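Local coordinates for putative protein-disulfide isomerase (Pseudomonas syringae pv. tomato, PDB 3GN3) that is of unknown function but belongs to the DsbA family of thioredoxin-like proteins and may act in thiol-disulfide chemistry, at residues A[41-45]-A[46-50]. Sequence-based numbering, arbitrary orientation.
Sequences AQAGE and DNVTV
Asn-47 reaches back across a tight turn to the last helical residue, Ala-43, and its side-chain amide is hydrogen-bonded there, ND2 to the main-chain O of Ala-43 at 2.6 Å. The donor lies in the carbonyl plane on a lone pair of that oxygen, whereas the oxygen sits 23° out of the plane of the Asn-47 amide. The bond is bent, with an N-H...O angle of 145°. It is the first torsion of the asparagine, with CG anti to its own carbonyl carbon (chi1 -48°), that turns the amide back to the helix end.

The main-chain bonds converge on one atom, the O of Gly-44. Asn-47 N lies 2.8 Å from Gly-44 O and approaches from above the carbonyl plane, closing a type I beta turn with Glu-45 and Asp-46 as its central residues. Val-48 N, 3.2 Å from Gly-44 O, comes in nearly along the C=O axis and closes a wider alpha turn, so two donors share this acceptor. Gly-44 breaks the helix with positive phi, and its CA lies 3.6 Å from Asn-47 ND2, the amide passing close to the glycine.

Apolar contact is small: both methyls of Val-48 meet the methyl of Ala-43, CG1 and CG2 each lying 3.9 Å from its CB. Through them the valine, which is buried, packs against the helix end, while Glu-45 and Asp-46 lie at the surface.

The turn leads from helix 36-43 into strand 48-54, ending a beta-alpha-beta crossover from the parallel strand 16-22, consistent with a thioredoxin-like fold. Val-48 also touches Leu-40 on helix 36-43 and Ile-181 on helix 174-181, and backbone bonds join Asn-47, just before the strand, and Thr-49 within it to Arg-16 of strand 16-22.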
ATOM      1  N   ALA A  41      25.516  15.789   8.720  1.00 37.88           N
ATOM      2  CA  ALA A  41      26.945  16.100   8.835  1.00 37.49           C
ATOM      3  C   ALA A  41      27.834  15.072   8.113  1.00 37.51           C
ATOM      4  O   ALA A  41      28.697  15.435   7.320  1.00 37.59           O
ATOM      5  CB  ALA A  41      27.326  16.199  10.296  1.00 36.75           C
ATOM      6  N   GLN A  42      27.608  13.794   8.386  1.00 37.62           N
ATOM      7  CA  GLN A  42      28.398  12.719   7.805  1.00 37.75           C
ATOM      8  C   GLN A  42      28.052  12.426   6.366  1.00 38.57           C
ATOM      9  O   GLN A  42      28.941  12.180   5.584  1.00 39.21           O
ATOM     10  CB  GLN A  42      28.275  11.453   8.637  1.00 37.22           C
ATOM     11  CG  GLN A  42      28.745  11.674  10.044  1.00 36.60           C
ATOM     12  CD  GLN A  42      28.712  10.440  10.864  1.00 37.39           C
ATOM     13  OE1 GLN A  42      28.898   9.329  10.356  1.00 38.88           O
ATOM     14  NE2 GLN A  42      28.482  10.610  12.158  1.00 37.63           N
ATOM     15  N   ALA A  43      26.774  12.431   6.004  1.00 39.67           N
ATOM     16  CA  ALA A  43      26.398  12.210   4.611  1.00 40.35           C
ATOM     17  C   ALA A  43      26.735  13.410   3.728  1.00 40.92           C
ATOM     18  O   ALA A  43      27.148  13.237   2.584  1.00 40.41           O
ATOM     19  CB  ALA A  43      24.926  11.855   4.500  1.00 40.72           C
ATOM     20  N   GLY A  44      26.542  14.616   4.272  1.00 42.08           N
ATOM     21  CA  GLY A  44      26.829  15.877   3.575  1.00 42.97           C
ATOM     22  C   GLY A  44      25.607  16.517   2.937  1.00 44.02           C
ATOM     23  O   GLY A  44      24.914  15.886   2.141  1.00 43.91           O
ATOM     24  N   GLU A  45      25.360  17.784   3.264  1.00 44.81           N
ATOM     25  CA  GLU A  45      24.218  18.525   2.719  1.00 46.01           C
ATOM     26  C   GLU A  45      24.231  18.705   1.220  1.00 46.07           C
ATOM     27  O   GLU A  45      23.218  19.084   0.629  1.00 45.88           O
ATOM     28  CB  GLU A  45      24.110  19.882   3.373  1.00 46.19           C
ATOM     29  CG  GLU A  45      23.509  19.780   4.739  1.00 50.21           C
ATOM     30  CD  GLU A  45      23.994  20.865   5.663  1.00 55.01           C
ATOM     31  OE1 GLU A  45      24.110  20.596   6.891  1.00 55.86           O
ATOM     32  OE2 GLU A  45      24.266  21.979   5.146  1.00 57.92           O
ATOM     33  N   ASP A  46      25.382  18.442   0.614  1.00 46.59           N
ATOM     34  CA  ASP A  46      25.523  18.506  -0.833  1.00 47.29           C
ATOM     35  C   ASP A  46      25.078  17.207  -1.483  1.00 46.38           C
ATOM     36  O   ASP A  46      24.755  17.195  -2.662  1.00 46.49           O
ATOM     37  CB  ASP A  46      26.972  18.842  -1.214  1.00 48.20           C
ATOM     38  CG  ASP A  46      27.286  20.338  -1.075  1.00 52.12           C
ATOM     39  OD1 ASP A  46      26.360  21.144  -0.812  1.00 54.71           O
ATOM     40  OD2 ASP A  46      28.471  20.723  -1.231  1.00 57.71           O
ATOM     41  N   ASN A  47      25.030  16.135  -0.693  1.00 45.50           N
ATOM     42  CA  ASN A  47      24.670  14.794  -1.164  1.00 44.98           C
ATOM     43  C   ASN A  47      23.233  14.314  -0.879  1.00 44.32           C
ATOM     44  O   ASN A  47      22.661  13.542  -1.657  1.00 43.87           O
ATOM     45  CB  ASN A  47      25.646  13.788  -0.580  1.00 44.98           C
ATOM     46  CG  ASN A  47      27.070  14.231  -0.739  1.00 45.90           C
ATOM     47  OD1 ASN A  47      27.550  14.391  -1.854  1.00 45.29           O
ATOM     48  ND2 ASN A  47      27.751  14.464   0.383  1.00 46.65           N
ATOM     49  N   VAL A  48      22.668  14.758   0.242  1.00 43.23           N
ATOM     50  CA  VAL A  48      21.388  14.244   0.680  1.00 42.30           C
ATOM     51  C   VAL A  48      20.448  15.349   1.061  1.00 41.67           C
ATOM     52  O   VAL A  48      20.878  16.458   1.399  1.00 42.15           O
ATOM     53  CB  VAL A  48      21.500  13.261   1.883  1.00 42.34           C
ATOM     54  CG1 VAL A  48      22.405  12.085   1.544  1.00 43.16           C
ATOM     55  CG2 VAL A  48      21.975  13.966   3.137  1.00 41.85           C
ATOM     56  N   THR A  49      19.162  15.024   0.992  1.00 40.33           N
ATOM     57  CA  THR A  49      18.115  15.774   1.661  1.00 39.51           C
ATOM     58  C   THR A  49      17.474  14.843   2.702  1.00 38.63           C
ATOM     59  O   THR A  49      17.140  13.704   2.399  1.00 38.64           O
ATOM     60  CB  THR A  49      17.083  16.329   0.643  1.00 39.59           C
ATOM     61  OG1 THR A  49      17.775  17.093  -0.357  1.00 40.07           O
ATOM     62  CG2 THR A  49      16.056  17.226   1.327  1.00 38.27           C
ATOM     63  N   VAL A  50      17.357  15.321   3.932  1.00 37.63           N
ATOM     64  CA  VAL A  50      16.704  14.581   4.998  1.00 37.16           C
ATOM     65  C   VAL A  50      15.333  15.194   5.254  1.00 36.90           C
ATOM     66  O   VAL A  50      15.233  16.383   5.508  1.00 36.64           O
ATOM     67  CB  VAL A  50      17.537  14.633   6.299  1.00 37.24           C
ATOM     68  CG1 VAL A  50      16.801  13.990   7.442  1.00 37.16           C
ATOM     69  CG2 VAL A  50      18.898  13.959   6.104  1.00 37.98           C
TER